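PDB 4D9M: diaminopropionate ammonia-lyase, which catalyses the pyridoxal-phosphate-dependent alpha,beta-elimination of both L- and D-2,3-diaminopropionate to pyruvate and ammonia, working as a homodimer. Local coordinates for residues I8-N13 and Q357-K362; M113-T118 and E185-T190; T117-N122 and I140-G145; H226-A231 and V371-T376. All coordinates share one frame; numbering follows the deposited sequence.

Contact 1 (I8-N13 and Q357-K362)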
loop_
_atom_site.group_PDB
_atom_site.type_symbol
_atom_site.label_atom_id
_atom_site.label_comp_id
_atom_site.label_asym_id
_atom_site.label_seq_id
_atom_site.Cartn_x
_atom_site.Cartn_y
_atom_site.Cartn_z
ATOM N N ILE B 8 -3.255 23.185 0.487
ATOM C CA ILE B 8 -2.652 23.197 -0.840
ATOM C C ILE B 8 -2.850 24.572 -1.487
ATOM O O ILE B 8 -3.847 24.822 -2.170
ATOM C CB ILE B 8 -3.163 22.043 -1.737
ATOM C CG1 ILE B 8 -4.659 21.803 -1.526
ATOM C CG2 ILE B 8 -2.391 20.757 -1.447
ATOM C CD1 ILE B 8 -5.285 20.895 -2.559
ATOM N N ASP B 9 -1.898 25.468 -1.228
ATOM C CA ASP B 9 -1.947 26.834 -1.727
ATOM C C ASP B 9 -1.313 26.887 -3.101
ATOM O O ASP B 9 -0.170 26.454 -3.284
ATOM C CB ASP B 9 -1.192 27.791 -0.796
ATOM C CG ASP B 9 -1.867 27.965 0.555
ATOM O OD1 ASP B 9 -3.113 28.046 0.617
ATOM O OD2 ASP B 9 -1.134 28.042 1.562
ATOM N N ILE B 10 -2.060 27.425 -4.061
ATOM C CA ILE B 10 -1.577 27.561 -5.428
ATOM C C ILE B 10 -1.346 29.041 -5.753
ATOM O O ILE B 10 -2.163 29.904 -5.411
ATOM C CB ILE B 10 -2.554 26.920 -6.437
ATOM C CG1 ILE B 10 -2.841 25.465 -6.051
ATOM C CG2 ILE B 10 -2.005 26.989 -7.858
ATOM C CD1 ILE B 10 -4.209 24.972 -6.484
ATOM N N ALA B 11 -0.218 29.328 -6.390
ATOM C CA ALA B 11 0.073 30.673 -6.857
ATOM C C ALA B 11 0.533 30.631 -8.305
ATOM O O ALA B 11 1.475 29.908 -8.646
ATOM C CB ALA B 11 1.126 31.334 -5.976
ATOM N N ASP B 12 -0.153 31.394 -9.151
ATOM C CA ASP B 12 0.286 31.627 -10.522
ATOM C C ASP B 12 1.641 32.328 -10.503
ATOM O O ASP B 12 1.866 33.243 -9.706
ATOM C CB ASP B 12 -0.727 32.490 -11.287
ATOM C CG ASP B 12 -2.049 31.775 -11.540
ATOM O OD1 ASP B 12 -2.693 32.069 -12.571
ATOM O OD2 ASP B 12 -2.457 30.927 -10.718
ATOM N N ASN B 13 2.543 31.885 -11.371
ATOM C CA ASN B 13 3.826 32.547 -11.530
ATOM C C ASN B 13 3.683 33.845 -12.326
ATOM O O ASN B 13 3.687 33.836 -13.560
ATOM C CB ASN B 13 4.842 31.609 -12.188
ATOM C CG ASN B 13 6.162 32.290 -12.480
ATOM O OD1 ASN B 13 6.522 33.281 -11.838
ATOM N ND2 ASN B 13 6.891 31.766 -13.462
ATOM N N GLN B 357 -13.420 20.871 -7.625
ATOM C CA GLN B 357 -13.733 21.447 -8.937
ATOM C C GLN B 357 -12.941 22.727 -9.220
ATOM O O GLN B 357 -12.262 22.823 -10.249
ATOM C CB GLN B 357 -15.239 21.688 -9.091
ATOM N N SER B 358 -13.010 23.690 -8.300
ATOM C CA SER B 358 -12.279 24.952 -8.448
ATOM C C SER B 358 -10.758 24.754 -8.468
ATOM O O SER B 358 -10.072 25.360 -9.291
ATOM C CB SER B 358 -12.697 25.983 -7.387
ATOM O OG SER B 358 -12.234 25.646 -6.093
ATOM N N LEU B 359 -10.245 23.892 -7.586
ATOM C CA LEU B 359 -8.809 23.565 -7.555
ATOM C C LEU B 359 -8.336 22.902 -8.846
ATOM O O LEU B 359 -7.259 23.224 -9.350
ATOM C CB LEU B 359 -8.459 22.682 -6.354
ATOM C CG LEU B 359 -8.586 23.264 -4.942
ATOM C CD1 LEU B 359 -8.743 22.138 -3.941
ATOM C CD2 LEU B 359 -7.406 24.150 -4.571
ATOM N N MET B 360 -9.147 21.987 -9.377
ATOM C CA MET B 360 -8.882 21.369 -10.683
ATOM C C MET B 360 -8.846 22.414 -11.801
ATOM O O MET B 360 -7.946 22.386 -12.651
ATOM C CB MET B 360 -9.920 20.285 -11.006
ATOM C CG MET B 360 -9.810 19.009 -10.187
ATOM S SD MET B 360 -8.516 17.858 -10.714
ATOM C CE MET B 360 -7.062 18.601 -9.996
ATOM N N GLU B 361 -9.817 23.332 -11.790
ATOM C CA GLU B 361 -9.884 24.413 -12.779
ATOM C C GLU B 361 -8.670 25.335 -12.677
ATOM O O GLU B 361 -8.066 25.692 -13.691
ATOM C CB GLU B 361 -11.166 25.227 -12.609
ATOM C CG GLU B 361 -12.436 24.504 -13.036
ATOM C CD GLU B 361 -13.652 25.415 -13.054
ATOM O OE1 GLU B 361 -13.487 26.645 -13.241
ATOM O OE2 GLU B 361 -14.776 24.900 -12.887
ATOM N N LYS B 362 -8.330 25.709 -11.443
ATOM C CA LYS B 362 -7.154 26.521 -11.145
ATOM C C LYS B 362 -5.884 25.908 -11.738
ATOM O O LYS B 362 -5.077 26.612 -12.352
ATOM C CB LYS B 362 -7.005 26.688 -9.626
ATOM C CG LYS B 362 -5.852 27.580 -9.180
ATOM C CD LYS B 362 -6.131 29.047 -9.476
ATOM C CE LYS B 362 -4.954 29.928 -9.100
ATOM N NZ LYS B 362 -5.310 31.368 -9.224
#
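I8 and I10 meet L359 of helix 356-362 through the CD1 methyls of their ethyl branches, and these three side chains form the close-packed part of the contact. Each methyl of the leucine fork takes one isoleucine: CD1 of L359 lies 3.9 Å from CD1 of I8, and CD2 of L359 lies 3.8 Å from CD1 of I10. V350 of helix 338-351 touches both I8 and L359. I10 also meets the aliphatic stem of K362, whose CG is 4.1 Å from I10 CD1 as the two chains run past each other in opposite directions.

Beyond this stem the contact becomes polar and solvent-exposed. With CG anti to the backbone N (chi1 -177°) and a bend at chi2, the K362 chain is directed to D12. There NZ and D12 OD2 form a salt bridge of 3.3 Å, with no accompanying hydrogen bond. OD2 also accepts a hydrogen bond from Q308 NE2, and its attraction to the exposed ammonium is probably damped by solvent.

The axes of strand and helix approach to 10.5 Å, a helix layered over the outermost strand of the larger mixed sheet, as in the alpha/beta/alpha architecture of fold type II pyridoxal-phosphate enzymes.

Contact 2 (M113-T118 and E185-T190)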
loop_
_atom_site.group_PDB
_atom_site.type_symbol
_atom_site.label_atom_id
_atom_site.label_comp_id
_atom_site.label_asym_id
_atom_site.label_seq_id
_atom_site.Cartn_x
_atom_site.Cartn_y
_atom_site.Cartn_z
ATOM N N MET B 113 41.753 11.567 -6.526
ATOM C CA MET B 113 40.928 12.729 -6.196
ATOM C C MET B 113 39.953 12.415 -5.064
ATOM O O MET B 113 39.609 11.254 -4.830
ATOM C CB MET B 113 40.142 13.186 -7.425
ATOM C CG MET B 113 40.995 13.755 -8.544
ATOM S SD MET B 113 39.993 14.272 -9.952
ATOM C CE MET B 113 39.204 15.748 -9.309
ATOM N N THR B 114 39.509 13.457 -4.369
ATOM C CA THR B 114 38.523 13.309 -3.304
ATOM C C THR B 114 37.364 14.271 -3.546
ATOM O O THR B 114 37.574 15.477 -3.694
ATOM C CB THR B 114 39.162 13.530 -1.917
ATOM O OG1 THR B 114 40.274 12.639 -1.766
ATOM C CG2 THR B 114 38.163 13.266 -0.801
ATOM N N PHE B 115 36.148 13.730 -3.601
ATOM C CA PHE B 115 34.951 14.526 -3.894
ATOM C C PHE B 115 34.117 14.772 -2.646
ATOM O O PHE B 115 33.756 13.836 -1.942
ATOM C CB PHE B 115 34.107 13.865 -4.994
ATOM C CG PHE B 115 34.816 13.748 -6.315
ATOM C CD1 PHE B 115 34.975 14.858 -7.138
ATOM C CD2 PHE B 115 35.333 12.528 -6.735
ATOM C CE1 PHE B 115 35.630 14.753 -8.360
ATOM C CE2 PHE B 115 35.988 12.414 -7.953
ATOM C CZ PHE B 115 36.138 13.526 -8.766
ATOM N N ALA B 116 33.800 16.036 -2.385
ATOM C CA ALA B 116 33.137 16.418 -1.139
ATOM C C ALA B 116 31.825 17.162 -1.360
ATOM O O ALA B 116 31.749 18.086 -2.180
ATOM C CB ALA B 116 34.075 17.253 -0.278
ATOM N N THR B 117 30.801 16.765 -0.607
ATOM C CA THR B 117 29.503 17.428 -0.665
ATOM C C THR B 117 28.703 17.290 0.626
ATOM O O THR B 117 28.884 16.337 1.379
ATOM C CB THR B 117 28.635 16.910 -1.843
ATOM O OG1 THR B 117 27.372 17.587 -1.834
ATOM C CG2 THR B 117 28.394 15.408 -1.747
ATOM N N THR B 118 27.815 18.252 0.861
ATOM C CA THR B 118 26.738 18.088 1.831
ATOM C C THR B 118 25.523 17.481 1.122
ATOM O O THR B 118 25.319 17.700 -0.073
ATOM C CB THR B 118 26.358 19.429 2.488
ATOM O OG1 THR B 118 27.474 19.922 3.230
ATOM C CG2 THR B 118 25.175 19.271 3.436
ATOM N N GLU B 185 37.571 18.313 -4.035
ATOM C CA GLU B 185 36.740 18.855 -5.098
ATOM C C GLU B 185 35.288 18.855 -4.642
ATOM O O GLU B 185 34.679 17.797 -4.504
ATOM C CB GLU B 185 36.906 18.018 -6.366
ATOM C CG GLU B 185 36.667 18.784 -7.656
ATOM C CD GLU B 185 37.605 19.965 -7.822
ATOM O OE1 GLU B 185 38.834 19.791 -7.653
ATOM O OE2 GLU B 185 37.105 21.072 -8.124
ATOM N N VAL B 186 34.748 20.044 -4.383
ATOM C CA VAL B 186 33.353 20.193 -3.947
ATOM C C VAL B 186 32.394 19.879 -5.091
ATOM O O VAL B 186 32.494 20.471 -6.160
ATOM C CB VAL B 186 33.063 21.610 -3.404
ATOM C CG1 VAL B 186 31.569 21.824 -3.192
ATOM C CG2 VAL B 186 33.814 21.846 -2.106
ATOM N N VAL B 187 31.481 18.936 -4.856
ATOM C CA VAL B 187 30.472 18.550 -5.842
ATOM C C VAL B 187 29.072 18.749 -5.256
ATOM O O VAL B 187 28.415 17.793 -4.844
ATOM C CB VAL B 187 30.661 17.092 -6.319
ATOM C CG1 VAL B 187 29.760 16.799 -7.511
ATOM C CG2 VAL B 187 32.117 16.829 -6.686
ATOM N N GLN B 188 28.618 19.999 -5.228
ATOM C CA GLN B 188 27.353 20.332 -4.580
ATOM C C GLN B 188 26.235 20.623 -5.580
ATOM O O GLN B 188 26.441 21.332 -6.564
ATOM C CB GLN B 188 27.540 21.510 -3.619
ATOM C CG GLN B 188 26.384 21.716 -2.651
ATOM C CD GLN B 188 26.217 20.569 -1.671
ATOM O OE1 GLN B 188 27.115 20.274 -0.878
ATOM N NE2 GLN B 188 25.059 19.921 -1.715
ATOM N N ASP B 189 25.050 20.081 -5.304
ATOM C CA ASP B 189 23.879 20.255 -6.167
ATOM C C ASP B 189 23.135 21.576 -5.953
ATOM O O ASP B 189 21.930 21.673 -6.218
ATOM C CB ASP B 189 22.917 19.067 -6.022
ATOM C CG ASP B 189 22.441 18.852 -4.590
ATOM O OD1 ASP B 189 22.833 19.618 -3.682
ATOM O OD2 ASP B 189 21.662 17.899 -4.376
ATOM N N THR B 190 23.852 22.581 -5.463
ATOM C CA THR B 190 23.311 23.928 -5.326
ATOM C C THR B 190 24.363 24.929 -5.795
ATOM O O THR B 190 25.547 24.590 -5.893
ATOM C CB THR B 190 22.821 24.227 -3.881
ATOM O OG1 THR B 190 21.890 25.317 -3.901
ATOM C CG2 THR B 190 23.985 24.556 -2.928
#
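This is a short parallel beta pairing at one margin of the smaller, four-stranded sheet, extended by a glutamine side chain where strand 185-186 ends. The backbone ladder steps from E185 N to T114 O (2.9 Å), back from A116 N to E185 O, and on from V187 N to A116 O (2.8 Å). On one face, V187 CG2 comes within 3.5 Å of F115 CD1, meeting the ring obliquely, and CB of E185 sits by the same ring carbon at 3.8 Å.

Such an all-parallel sheet, with helices 122-133 and 168-182 packed against its strands, belongs to the smaller domain of fold type II pyridoxal-phosphate enzymes. Past V187 the backbones stop pairing and the Q188 amide takes over. Its OE1 accepts from T118 N (2.8 Å) in the carbonyl plane, on a lone pair, while NE2 donates to T118 O (2.8 Å), so the amide grips both polar backbone atoms of one residue. T117 OG1, anti to its own backbone N (chi1 179°), donates to T118 O from the opposite face of that carbonyl. With an alanine in place of Q188, T118 N would probably lose this acceptor and T118 O one of its two donors, loosening the tie between the strand end and the 187-189 loop. NE2 of Q188 also donates to D189 OD1 at 3.0 Å, and D189 OD2 forms a salt bridge with K77 NZ.

Contact 3 (T117-N122 and I140-G145). With 0JO (2-{[(E)-{3-hydroxy-2-methyl-5-[(phosphonooxy)methyl]pyridin-4-yl}methylidene]amino}prop-2-enoic acid), chain D.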
loop_
_atom_site.group_PDB
_atom_site.type_symbol
_atom_site.label_atom_id
_atom_site.label_comp_id
_atom_site.label_asym_id
_atom_site.label_seq_id
_atom_site.Cartn_x
_atom_site.Cartn_y
_atom_site.Cartn_z
ATOM N N THR B 117 30.801 16.765 -0.607
ATOM C CA THR B 117 29.503 17.428 -0.665
ATOM C C THR B 117 28.703 17.290 0.626
ATOM O O THR B 117 28.884 16.337 1.379
ATOM C CB THR B 117 28.635 16.910 -1.843
ATOM O OG1 THR B 117 27.372 17.587 -1.834
ATOM C CG2 THR B 117 28.394 15.408 -1.747
ATOM N N THR B 118 27.815 18.252 0.861
ATOM C CA THR B 118 26.738 18.088 1.831
ATOM C C THR B 118 25.523 17.481 1.122
ATOM O O THR B 118 25.319 17.700 -0.073
ATOM C CB THR B 118 26.358 19.429 2.488
ATOM O OG1 THR B 118 27.474 19.922 3.230
ATOM C CG2 THR B 118 25.175 19.271 3.436
ATOM N N THR B 119 24.738 16.711 1.872
ATOM C CA THR B 119 23.540 16.052 1.376
ATOM C C THR B 119 22.642 15.722 2.554
ATOM O O THR B 119 23.129 15.556 3.680
ATOM C CB THR B 119 23.890 14.736 0.644
ATOM O OG1 THR B 119 22.749 14.250 -0.074
ATOM C CG2 THR B 119 24.357 13.656 1.627
ATOM N N ASP B 120 21.334 15.633 2.313
ATOM C CA ASP B 120 20.454 15.034 3.319
ATOM C C ASP B 120 20.035 13.618 2.933
ATOM O O ASP B 120 19.142 13.029 3.544
ATOM C CB ASP B 120 19.262 15.932 3.691
ATOM C CG ASP B 120 18.585 16.540 2.492
ATOM O OD1 ASP B 120 18.275 17.753 2.554
ATOM O OD2 ASP B 120 18.365 15.817 1.493
ATOM N N GLY B 121 20.713 13.060 1.936
ATOM C CA GLY B 121 20.532 11.657 1.617
ATOM C C GLY B 121 21.044 11.214 0.266
ATOM O O GLY B 121 22.062 10.525 0.164
ATOM N N ASN B 122 20.334 11.611 -0.779
ATOM C CA ASN B 122 20.528 11.002 -2.086
ATOM C C ASN B 122 21.725 11.540 -2.860
ATOM O O ASN B 122 22.480 10.768 -3.461
ATOM C CB ASN B 122 19.230 11.075 -2.897
ATOM C CG ASN B 122 18.102 10.293 -2.250
ATOM O OD1 ASN B 122 18.250 9.111 -1.935
ATOM N ND2 ASN B 122 16.963 10.950 -2.051
ATOM N N ILE B 140 31.464 12.874 2.608
ATOM C CA ILE B 140 30.107 13.409 2.579
ATOM C C ILE B 140 29.690 13.950 3.940
ATOM O O ILE B 140 29.901 13.302 4.968
ATOM C CB ILE B 140 29.104 12.355 2.049
ATOM C CG1 ILE B 140 29.189 12.262 0.525
ATOM C CG2 ILE B 140 27.680 12.713 2.424
ATOM C CD1 ILE B 140 30.239 11.313 -0.003
ATOM N N TYR B 141 29.117 15.150 3.936
ATOM C CA TYR B 141 28.610 15.772 5.156
ATOM C C TYR B 141 27.087 15.738 5.187
ATOM O O TYR B 141 26.431 15.721 4.139
ATOM C CB TYR B 141 29.122 17.209 5.288
ATOM C CG TYR B 141 30.617 17.321 5.519
ATOM C CD1 TYR B 141 31.503 17.418 4.445
ATOM C CD2 TYR B 141 31.142 17.335 6.808
ATOM C CE1 TYR B 141 32.869 17.524 4.648
ATOM C CE2 TYR B 141 32.509 17.441 7.025
ATOM C CZ TYR B 141 33.367 17.533 5.942
ATOM O OH TYR B 141 34.719 17.638 6.152
ATOM N N MET B 142 26.531 15.713 6.395
ATOM C CA MET B 142 25.087 15.583 6.590
ATOM C C MET B 142 24.589 16.461 7.739
ATOM O O MET B 142 25.265 16.578 8.767
ATOM C CB MET B 142 24.703 14.114 6.812
ATOM C CG MET B 142 24.651 13.298 5.528
ATOM S SD MET B 142 23.993 11.630 5.709
ATOM C CE MET B 142 22.705 11.690 4.478
ATOM N N PRO B 143 23.405 17.088 7.567
ATOM C CA PRO B 143 22.839 17.948 8.606
ATOM C C PRO B 143 22.306 17.137 9.786
ATOM O O PRO B 143 22.014 15.945 9.635
ATOM C CB PRO B 143 21.679 18.660 7.892
ATOM C CG PRO B 143 21.808 18.322 6.447
ATOM C CD PRO B 143 22.522 17.013 6.393
ATOM N N LYS B 144 22.188 17.785 10.945
ATOM C CA LYS B 144 21.651 17.151 12.151
ATOM C C LYS B 144 20.246 16.608 11.895
ATOM O O LYS B 144 19.449 17.238 11.192
ATOM C CB LYS B 144 21.632 18.145 13.314
ATOM N N GLY B 145 19.958 15.431 12.446
ATOM C CA GLY B 145 18.652 14.787 12.272
ATOM C C GLY B 145 18.520 13.913 11.034
ATOM O O GLY B 145 17.415 13.482 10.687
HETATM O O 0JO D . 19.947 14.602 -2.100
HETATM C C 0JO D . 19.942 15.672 -1.447
HETATM O OXT 0JO D . 20.887 15.987 -0.675
HETATM C CA 0JO D . 18.788 16.565 -1.600
HETATM C CB 0JO D . 18.795 17.824 -1.174
HETATM N N 0JO D . 17.701 16.033 -2.182
HETATM C C4A 0JO D . 16.918 16.634 -2.981
HETATM C C4 0JO D . 15.755 15.905 -3.554
HETATM C C3 0JO D . 15.629 14.532 -3.370
HETATM O O3 0JO D . 16.558 13.830 -2.658
HETATM C C2 0JO D . 14.536 13.870 -3.919
HETATM C C2A 0JO D . 14.383 12.394 -3.728
HETATM N N1 0JO D . 13.597 14.530 -4.630
HETATM C C6 0JO D . 13.700 15.849 -4.829
HETATM C C5 0JO D . 14.771 16.563 -4.296
HETATM C C5A 0JO D . 14.817 18.047 -4.553
HETATM O OP4 0JO D . 15.738 18.308 -5.599
HETATM P P 0JO D . 16.474 19.731 -5.655
HETATM O OP3 0JO D . 15.349 20.731 -5.656
HETATM O OP1 0JO D . 17.259 19.636 -6.937
HETATM O OP2 0JO D . 17.301 19.788 -4.389
#
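T119 is rotated with OG1 anti to the backbone N (chi1 -168°), which places its methyl against the neighbouring strand, where CG2 meets I140 CG2 at 3.5 Å, while the hydroxyl faces the ligand. M142 runs alongside T119 and bends at chi3 (126°), bringing CE to 3.5 Å from G121 N. P143 finishes the packing, its CD 3.1 Å from T119 O.

Beneath these side chains the strands pair in parallel: Y141 N donates to T117 O (2.8 Å), and T119 N donates to Y141 O. Beyond this rung the chain of T119-N122 swings away from its neighbour and wraps the carboxylate of the bound aminoacrylate-pyridoxal phosphate Schiff base. Two donors reach its OXT, T119 OG1 at 2.6 Å and D120 N at 3.0 Å. The hydroxyl is itself fixed in rotation, since it accepts from G121 N in an ST turn and from G124 N. OD2 of D120, the inferred proton acceptor for the L-substrate, lies 3.2 Å from CA of the ligand. N122 holds the cofactor end: ND2 donates almost straight (172°) to O3 at 3.0 Å and has E377 OE1 as a second acceptor.

G121 is the N-cap of helix 122-133, whose positive end probably adds to the attraction for the carboxylate. The whole is a beta-alpha-beta crossover, strand 114-118 to helix 122-133 to strand 137-142, with the strand-to-helix turn serving as the substrate-carboxylate loop of a fold type II pyridoxal-phosphate enzyme.

Contact 4 (H226-A231 and V371-T376). With 0JO (2-{[(E)-{3-hydroxy-2-methyl-5-[(phosphonooxy)methyl]pyridin-4-yl}methylidene]amino}prop-2-enoic acid), chain D.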
loop_
_atom_site.group_PDB
_atom_site.type_symbol
_atom_site.label_atom_id
_atom_site.label_comp_id
_atom_site.label_asym_id
_atom_site.label_seq_id
_atom_site.Cartn_x
_atom_site.Cartn_y
_atom_site.Cartn_z
ATOM N N HIS B 226 0.703 18.511 -18.548
ATOM C CA HIS B 226 1.140 18.939 -17.226
ATOM C C HIS B 226 2.385 18.226 -16.773
ATOM O O HIS B 226 2.628 17.071 -17.134
ATOM C CB HIS B 226 0.036 18.693 -16.197
ATOM C CG HIS B 226 -1.188 19.549 -16.390
ATOM N ND1 HIS B 226 -2.042 19.376 -17.416
ATOM C CD2 HIS B 226 -1.699 20.599 -15.629
ATOM C CE1 HIS B 226 -3.040 20.274 -17.328
ATOM N NE2 HIS B 226 -2.828 21.026 -16.237
ATOM N N VAL B 227 3.187 18.921 -15.973
ATOM C CA VAL B 227 4.226 18.283 -15.185
ATOM C C VAL B 227 4.241 18.841 -13.765
ATOM O O VAL B 227 4.154 20.054 -13.558
ATOM C CB VAL B 227 5.624 18.330 -15.859
ATOM C CG1 VAL B 227 6.171 19.751 -15.953
ATOM C CG2 VAL B 227 6.599 17.409 -15.130
ATOM N N LEU B 228 4.297 17.936 -12.793
ATOM C CA LEU B 228 4.451 18.301 -11.394
ATOM C C LEU B 228 5.899 18.029 -10.997
ATOM O O LEU B 228 6.394 16.906 -11.154
ATOM C CB LEU B 228 3.503 17.479 -10.527
ATOM C CG LEU B 228 1.999 17.706 -10.687
ATOM C CD1 LEU B 228 1.258 16.400 -10.455
ATOM C CD2 LEU B 228 1.515 18.761 -9.705
ATOM N N LEU B 229 6.585 19.066 -10.521
ATOM C CA LEU B 229 7.984 18.945 -10.115
ATOM C C LEU B 229 8.160 19.356 -8.672
ATOM O O LEU B 229 7.920 20.514 -8.311
ATOM C CB LEU B 229 8.896 19.779 -11.020
ATOM C CG LEU B 229 8.875 19.395 -12.507
ATOM C CD1 LEU B 229 9.643 20.403 -13.346
ATOM C CD2 LEU B 229 9.411 17.983 -12.705
ATOM N N GLN B 230 8.542 18.391 -7.838
ATOM C CA GLN B 230 8.866 18.678 -6.450
ATOM C C GLN B 230 10.164 19.478 -6.401
ATOM O O GLN B 230 11.005 19.372 -7.299
ATOM C CB GLN B 230 8.956 17.401 -5.591
ATOM C CG GLN B 230 9.854 16.294 -6.127
ATOM C CD GLN B 230 9.134 15.379 -7.101
ATOM O OE1 GLN B 230 8.972 15.706 -8.281
ATOM N NE2 GLN B 230 8.701 14.226 -6.615
ATOM N N ALA B 231 10.313 20.288 -5.360
ATOM C CA ALA B 231 11.479 21.147 -5.250
ATOM C C ALA B 231 12.033 21.208 -3.838
ATOM O O ALA B 231 11.280 21.281 -2.861
ATOM C CB ALA B 231 11.155 22.547 -5.751
ATOM N N VAL B 371 -0.791 13.989 -17.339
ATOM C CA VAL B 371 -0.004 14.499 -16.223
ATOM C C VAL B 371 1.230 13.641 -15.996
ATOM O O VAL B 371 1.125 12.451 -15.671
ATOM C CB VAL B 371 -0.839 14.599 -14.925
ATOM C CG1 VAL B 371 -0.201 15.585 -13.959
ATOM C CG2 VAL B 371 -2.264 15.040 -15.232
ATOM N N LEU B 372 2.394 14.250 -16.213
ATOM C CA LEU B 372 3.669 13.626 -15.882
ATOM C C LEU B 372 4.047 13.974 -14.452
ATOM O O LEU B 372 4.055 15.149 -14.068
ATOM C CB LEU B 372 4.779 14.071 -16.839
ATOM C CG LEU B 372 6.210 13.548 -16.616
ATOM C CD1 LEU B 372 6.283 12.025 -16.540
ATOM C CD2 LEU B 372 7.143 14.076 -17.695
ATOM N N VAL B 373 4.361 12.929 -13.689
ATOM C CA VAL B 373 4.784 13.014 -12.298
ATOM C C VAL B 373 6.150 12.329 -12.173
ATOM O O VAL B 373 6.387 11.277 -12.784
ATOM C CB VAL B 373 3.781 12.282 -11.373
ATOM C CG1 VAL B 373 4.206 12.387 -9.914
ATOM C CG2 VAL B 373 2.365 12.816 -11.558
ATOM N N ILE B 374 7.041 12.921 -11.378
ATOM C CA ILE B 374 8.362 12.336 -11.136
ATOM C C ILE B 374 8.438 11.752 -9.731
ATOM O O ILE B 374 8.427 12.494 -8.738
ATOM C CB ILE B 374 9.509 13.366 -11.332
ATOM C CG1 ILE B 374 9.293 14.220 -12.594
ATOM C CG2 ILE B 374 10.871 12.670 -11.337
ATOM C CD1 ILE B 374 9.251 13.437 -13.890
ATOM N N SER B 375 8.485 10.425 -9.649
ATOM C CA SER B 375 8.764 9.757 -8.377
ATOM C C SER B 375 10.273 9.732 -8.193
ATOM O O SER B 375 10.967 8.852 -8.714
ATOM C CB SER B 375 8.196 8.344 -8.340
ATOM O OG SER B 375 8.143 7.873 -7.008
ATOM N N THR B 376 10.766 10.719 -7.455
ATOM C CA THR B 376 12.190 11.014 -7.402
ATOM C C THR B 376 13.008 10.009 -6.575
ATOM O O THR B 376 14.211 9.872 -6.791
ATOM C CB THR B 376 12.444 12.463 -6.923
ATOM O OG1 THR B 376 11.707 12.719 -5.721
ATOM C CG2 THR B 376 12.017 13.467 -7.981
HETATM O O 0JO D . 19.947 14.602 -2.100
HETATM C C 0JO D . 19.942 15.672 -1.447
HETATM O OXT 0JO D . 20.887 15.987 -0.675
HETATM C CA 0JO D . 18.788 16.565 -1.600
HETATM C CB 0JO D . 18.795 17.824 -1.174
HETATM N N 0JO D . 17.701 16.033 -2.182
HETATM C C4A 0JO D . 16.918 16.634 -2.981
HETATM C C4 0JO D . 15.755 15.905 -3.554
HETATM C C3 0JO D . 15.629 14.532 -3.370
HETATM O O3 0JO D . 16.558 13.830 -2.658
HETATM C C2 0JO D . 14.536 13.870 -3.919
HETATM C C2A 0JO D . 14.383 12.394 -3.728
HETATM N N1 0JO D . 13.597 14.530 -4.630
HETATM C C6 0JO D . 13.700 15.849 -4.829
HETATM C C5 0JO D . 14.771 16.563 -4.296
HETATM C C5A 0JO D . 14.817 18.047 -4.553
HETATM O OP4 0JO D . 15.738 18.308 -5.599
HETATM P P 0JO D . 16.474 19.731 -5.655
HETATM O OP3 0JO D . 15.349 20.731 -5.656
HETATM O OP1 0JO D . 17.259 19.636 -6.937
HETATM O OP2 0JO D . 17.301 19.788 -4.389
HETATM O O HOH W 1 6.434 14.936 -9.242
#
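V371 packs its CG1 against CB of H226 at 3.8 Å and beside L228 CD1, opening a parallel pairing inside the larger mixed sheet of this fold type II pyridoxal-phosphate enzyme. L372 carries the backbone bonds: its N donates to H226 O (3.0 Å) and its O accepts from L228 N, while its side chain lies alongside V227. V373 CG2 also reaches L228 CD1, so that this one methyl touches both valines of the neighbouring strand.

At I374 the strands part, and the facing L228 O and I374 N are 4.0 Å from each other. A water enters there, accepting from I374 N (3.0 Å) and lying within hydrogen-bonding distance of both L228 O and Q230 OE1. The bent Q230 chain, with CG between the backbone N and carbonyl carbon (chi1 52°), sends NE2 to I374 O at 2.8 Å, nearly along the C=O axis; S339 O is a second acceptor. A leucine in place of Q230 would probably leave I374 O and S339 O without this donor and the water without one of its partners. T376 lays CG2 against the Q230 amide, 3.6 Å from CD, while its OG1 donates to the pyridine N1 of the ligand at 2.8 Å.

Contacts 2 and 3 pair strand 114-118 with its two neighbours in the smaller sheet; they share T117 and T118, and their centres are about 11 Å apart. Contact 4 belongs to the larger sheet, its centre about 24 Å from that of contact 3, yet the two converge on one ligand: T119, D120 and N122 bind its carboxylate and O3, T376 its pyridine nitrogen, so that the active site lies between the two sheets. Contact 2 lies close to this site, the side chain of Q188 about 6 Å from the ligand. Contact 1 is remote, its centre about 34 Å from that of contact 3, but its helix 356-362 leads to strand 370-375 of contact 4.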